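Local coordinates for replicase polyprotein 1a (Avian infectious bronchitis virus, PDB 3LD1) that is a viral replicase precursor cut into non-structural proteins, the fragment present here being part of nsp2, whose own role is unclear, at residues A[247-252]-A[302-307]; A[320-323]-A[328-331]. The protein carries 3 engineered substitutions. All blocks are in the same frame, centred on the assembly; numbering follows the deposited sequence.

Contact 1: residues A[247-252]-A[302-307]; sequences NGFMGA and LTLLDQ
The loop that carries Phe-249 and Met-250 stays well back from the strand of Leu-304: the nearest alpha carbons, Met-250 CA and Asp-306 CA, are 7.9 Å apart. No hydrogen bond crosses, so the side chains span the distance. Leu-304 points at the loop and offers one methyl to each partner. Its CD1 lies 3.9 Å from Phe-249 CE1 and 4.1 Å from Phe-249 CZ, so it meets the far end of the ring, at a slant. The Phe-249 ring reaches that far because CG stands anti to the backbone N (chi1 -180°). The other methyl, Leu-304 CD2, is 4.4 Å from Met-250 CE, a looser touch made by the end of an almost fully extended thioether. The loop itself makes a tight beta turn, close to type II, with Phe-249 and Met-250 at its two corners. Gly-251 N closes it onto Gly-248 O at 3.1 Å. The turn thus puts two neighbouring apolar side chains against one leucine of strand 302-308. Just past Leu-304, the chain bends at Asp-306 in an inverse gamma turn. Phe-249 also stacks with His-325. Met-250 is buried, with Cys-327, Ala-338 and His-351 of the sheet around it.

Contact 2: residues A[320-323]-A[328-331]; sequences AILG and YVFK
The side chains of Ala-320 and Val-329 lean toward each other on the same face of a hairpin, and the methyl of the alanine sits against the branched end of the valine. Ala-320 CB is 4.0 Å from each of Val-329 CB, CG1 and CG2, so it meets the valine broadly and not through one methyl alone. Leu-322 comes to the same valine from further along its strand. Its CG is turned away from its own carbonyl carbon (chi1 -48°), which carries the branch toward the valine. Leu-322 CD1 stands 4.3 Å from Val-329 CG2. Val-329 CG2 therefore touches both Ala-320 and Leu-322. All three residues are buried, and the contact is purely apolar. Ala-320 CA is 6.3 Å from Tyr-328 CA, and Val-329 CA is equally near. Tyr-328 points away, as expected for the residue next to Val-329 in a strand. The hairpin is antiparallel, strands 316-322 and 325-332. Its backbone bonds pair Ala-320 with Cys-327 and Val-329 with Trp-318, so Ala-320 and Val-329 are diagonal neighbours across it. Strand 335-342 follows on the other edge of strand 325-332, and its Ala-338 touches both Leu-322 and Val-329.

In the fold
Both contacts reach the same mixed sheet near the C-terminal end of the chain, and their centres are 11 Å apart. Contact 2 is local and buried: it joins neighbouring strands of one hairpin through the side chains of Ala-320, Leu-322 and Val-329. Contact 1 is only partly buried and joins segments whose nearest ends are 50 residues apart, tying the loop after helix 232-243 to strand 302-308 through longer side chains. Neither has a hydrogen bond between its segments. The two also pack directly on each other. Leu-302 CD1 of 302-307 lies 3.8 Å from Val-329 CG2, methyl against methyl. The Phe-249 ring meets a backbone carbonyl, with CZ 3.6 Å from Leu-322 O.

Contact 1: residues A[247-252]-A[302-307]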
loop_
_atom_site.group_PDB
_atom_site.type_symbol
_atom_site.label_atom_id
_atom_site.label_comp_id
_atom_site.label_asym_id
_atom_site.label_seq_id
_atom_site.Cartn_x
_atom_site.Cartn_y
_atom_site.Cartn_z
ATOM N N ASN A 247 -21.272 -9.019 -16.972
ATOM C CA ASN A 247 -22.362 -8.710 -16.048
ATOM C C ASN A 247 -23.288 -9.895 -15.704
ATOM O O ASN A 247 -23.528 -10.763 -16.536
ATOM C CB ASN A 247 -23.164 -7.575 -16.617
ATOM C CG ASN A 247 -22.474 -6.222 -16.437
ATOM O OD1 ASN A 247 -21.374 -6.136 -15.899
ATOM N ND2 ASN A 247 -23.152 -5.144 -16.857
ATOM N N GLY A 248 -23.800 -9.938 -14.471
ATOM C CA GLY A 248 -24.429 -11.152 -13.898
ATOM C C GLY A 248 -25.627 -10.777 -13.024
ATOM O O GLY A 248 -26.198 -9.666 -13.130
ATOM N N PHE A 249 -26.011 -11.683 -12.134
ATOM C CA PHE A 249 -27.212 -11.411 -11.340
ATOM C C PHE A 249 -27.151 -10.105 -10.506
ATOM O O PHE A 249 -26.154 -9.832 -9.903
ATOM C CB PHE A 249 -27.518 -12.612 -10.462
ATOM C CG PHE A 249 -28.728 -12.432 -9.623
ATOM C CD1 PHE A 249 -29.985 -12.630 -10.167
ATOM C CD2 PHE A 249 -28.618 -12.031 -8.311
ATOM C CE1 PHE A 249 -31.074 -12.459 -9.426
ATOM C CE2 PHE A 249 -29.746 -11.869 -7.526
ATOM C CZ PHE A 249 -30.959 -12.098 -8.073
ATOM N N MET A 250 -28.205 -9.296 -10.540
ATOM C CA MET A 250 -28.367 -7.976 -9.884
ATOM C C MET A 250 -27.240 -6.996 -10.149
ATOM O O MET A 250 -26.989 -6.078 -9.353
ATOM C CB MET A 250 -28.591 -8.104 -8.361
ATOM C CG MET A 250 -29.929 -8.563 -7.920
ATOM S SD MET A 250 -30.087 -8.412 -6.147
ATOM C CE MET A 250 -31.826 -8.590 -5.869
ATOM N N GLY A 251 -26.510 -7.211 -11.222
ATOM C CA GLY A 251 -25.680 -6.166 -11.741
ATOM C C GLY A 251 -24.274 -6.310 -11.279
ATOM O O GLY A 251 -23.513 -5.353 -11.305
ATOM N N ALA A 252 -23.899 -7.509 -10.866
ATOM C CA ALA A 252 -22.535 -7.752 -10.428
ATOM C C ALA A 252 -21.677 -8.265 -11.568
ATOM O O ALA A 252 -22.199 -8.630 -12.621
ATOM C CB ALA A 252 -22.544 -8.768 -9.313
ATOM N N LEU A 302 -43.317 -12.100 -4.891
ATOM C CA LEU A 302 -42.715 -10.929 -5.542
ATOM C C LEU A 302 -41.981 -11.226 -6.816
ATOM O O LEU A 302 -41.521 -12.324 -7.027
ATOM C CB LEU A 302 -41.841 -10.172 -4.599
ATOM C CG LEU A 302 -42.488 -9.449 -3.433
ATOM C CD1 LEU A 302 -41.540 -9.257 -2.216
ATOM C CD2 LEU A 302 -42.860 -8.087 -3.906
ATOM N N THR A 303 -41.890 -10.235 -7.674
ATOM C CA THR A 303 -41.142 -10.345 -8.888
ATOM C C THR A 303 -40.082 -9.263 -8.881
ATOM O O THR A 303 -40.346 -8.128 -8.463
ATOM C CB THR A 303 -42.048 -10.150 -10.108
ATOM O OG1 THR A 303 -43.002 -9.138 -9.806
ATOM C CG2 THR A 303 -42.861 -11.433 -10.379
ATOM N N LEU A 304 -38.887 -9.643 -9.335
ATOM C CA LEU A 304 -37.722 -8.810 -9.450
ATOM C C LEU A 304 -37.800 -8.054 -10.748
ATOM O O LEU A 304 -37.841 -8.638 -11.794
ATOM C CB LEU A 304 -36.483 -9.697 -9.518
ATOM C CG LEU A 304 -35.113 -9.264 -8.965
ATOM C CD1 LEU A 304 -33.938 -9.792 -9.763
ATOM C CD2 LEU A 304 -34.997 -7.780 -8.863
ATOM N N LEU A 305 -37.791 -6.748 -10.666
ATOM C CA LEU A 305 -37.701 -5.944 -11.822
ATOM C C LEU A 305 -36.247 -5.697 -12.140
ATOM O O LEU A 305 -35.377 -5.655 -11.256
ATOM C CB LEU A 305 -38.348 -4.614 -11.534
ATOM C CG LEU A 305 -39.843 -4.680 -11.241
ATOM C CD1 LEU A 305 -40.288 -3.341 -10.630
ATOM C CD2 LEU A 305 -40.648 -5.022 -12.530
ATOM N N ASP A 306 -35.973 -5.494 -13.410
ATOM C CA ASP A 306 -34.625 -5.213 -13.825
ATOM C C ASP A 306 -34.352 -3.716 -13.585
ATOM O O ASP A 306 -34.460 -2.938 -14.524
ATOM C CB ASP A 306 -34.558 -5.581 -15.306
ATOM C CG ASP A 306 -33.239 -5.201 -15.959
ATOM O OD1 ASP A 306 -32.595 -6.113 -16.548
ATOM O OD2 ASP A 306 -32.865 -3.990 -15.940
ATOM N N GLN A 307 -34.039 -3.281 -12.358
ATOM C CA GLN A 307 -34.039 -1.824 -12.080
ATOM C C GLN A 307 -33.740 -1.387 -10.638
ATOM O O GLN A 307 -34.349 -1.877 -9.677
ATOM C CB GLN A 307 -35.347 -1.238 -12.553
ATOM C CG GLN A 307 -35.946 -0.177 -11.692
ATOM C CD GLN A 307 -37.333 0.167 -12.192
ATOM O OE1 GLN A 307 -37.625 0.026 -13.393
ATOM N NE2 GLN A 307 -38.217 0.597 -11.280
#

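Contact 2: residues A[320-323]-A[328-331]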
loop_
_atom_site.group_PDB
_atom_site.type_symbol
_atom_site.label_atom_id
_atom_site.label_comp_id
_atom_site.label_asym_id
_atom_site.label_seq_id
_atom_site.Cartn_x
_atom_site.Cartn_y
_atom_site.Cartn_z
ATOM N N ALA A 320 -36.542 -13.966 -0.147
ATOM C CA ALA A 320 -37.359 -14.375 -1.274
ATOM C C ALA A 320 -36.398 -14.963 -2.294
ATOM O O ALA A 320 -35.265 -14.489 -2.442
ATOM C CB ALA A 320 -38.101 -13.137 -1.877
ATOM N N ILE A 321 -36.790 -16.034 -2.957
ATOM C CA ILE A 321 -35.900 -16.549 -3.971
ATOM C C ILE A 321 -36.187 -15.917 -5.318
ATOM O O ILE A 321 -37.164 -16.247 -5.923
ATOM C CB ILE A 321 -36.005 -18.060 -4.082
ATOM C CG1 ILE A 321 -35.397 -18.664 -2.810
ATOM C CG2 ILE A 321 -35.294 -18.500 -5.353
ATOM C CD1 ILE A 321 -35.857 -20.024 -2.552
ATOM N N LEU A 322 -35.303 -15.044 -5.781
ATOM C CA LEU A 322 -35.495 -14.304 -7.043
ATOM C C LEU A 322 -34.458 -14.676 -8.072
ATOM O O LEU A 322 -33.263 -14.901 -7.734
ATOM C CB LEU A 322 -35.477 -12.807 -6.773
ATOM C CG LEU A 322 -36.386 -12.375 -5.583
ATOM C CD1 LEU A 322 -36.142 -10.904 -5.234
ATOM C CD2 LEU A 322 -37.839 -12.531 -5.930
ATOM N N GLY A 323 -34.896 -14.830 -9.322
ATOM C CA GLY A 323 -33.986 -15.307 -10.359
ATOM C C GLY A 323 -33.122 -16.452 -9.837
ATOM O O GLY A 323 -31.955 -16.513 -10.111
ATOM N N TYR A 328 -32.674 -10.841 -0.120
ATOM C CA TYR A 328 -33.333 -10.134 0.944
ATOM C C TYR A 328 -34.286 -9.215 0.253
ATOM O O TYR A 328 -33.972 -8.605 -0.792
ATOM C CB TYR A 328 -32.344 -9.253 1.641
ATOM C CG TYR A 328 -32.913 -8.422 2.773
ATOM C CD1 TYR A 328 -33.279 -9.027 3.991
ATOM C CD2 TYR A 328 -33.068 -7.010 2.637
ATOM C CE1 TYR A 328 -33.793 -8.261 5.022
ATOM C CE2 TYR A 328 -33.573 -6.239 3.670
ATOM C CZ TYR A 328 -33.935 -6.863 4.866
ATOM O OH TYR A 328 -34.413 -6.123 5.932
ATOM N N VAL A 329 -35.433 -9.053 0.892
ATOM C CA VAL A 329 -36.536 -8.376 0.301
ATOM C C VAL A 329 -37.121 -7.525 1.459
ATOM O O VAL A 329 -37.264 -7.989 2.602
ATOM C CB VAL A 329 -37.417 -9.498 -0.336
ATOM C CG1 VAL A 329 -38.572 -9.983 0.529
ATOM C CG2 VAL A 329 -37.790 -9.192 -1.651
ATOM N N PHE A 330 -37.405 -6.258 1.181
ATOM C CA PHE A 330 -37.985 -5.393 2.164
ATOM C C PHE A 330 -39.029 -4.470 1.551
ATOM O O PHE A 330 -38.995 -4.229 0.372
ATOM C CB PHE A 330 -36.893 -4.589 2.872
ATOM C CG PHE A 330 -36.113 -3.648 1.997
ATOM C CD1 PHE A 330 -35.012 -4.091 1.295
ATOM C CD2 PHE A 330 -36.419 -2.292 1.972
ATOM C CE1 PHE A 330 -34.228 -3.201 0.545
ATOM C CE2 PHE A 330 -35.650 -1.361 1.230
ATOM C CZ PHE A 330 -34.566 -1.826 0.506
ATOM N N LYS A 331 -39.932 -3.952 2.395
ATOM C CA LYS A 331 -41.009 -3.004 2.063
ATOM C C LYS A 331 -40.664 -1.561 2.536
ATOM O O LYS A 331 -40.127 -1.348 3.611
ATOM C CB LYS A 331 -42.295 -3.489 2.747
ATOM C CG LYS A 331 -43.623 -3.064 2.098
ATOM C CD LYS A 331 -44.875 -3.388 2.967
ATOM C CE LYS A 331 -46.186 -2.803 2.277
ATOM N NZ LYS A 331 -47.424 -2.849 3.115
#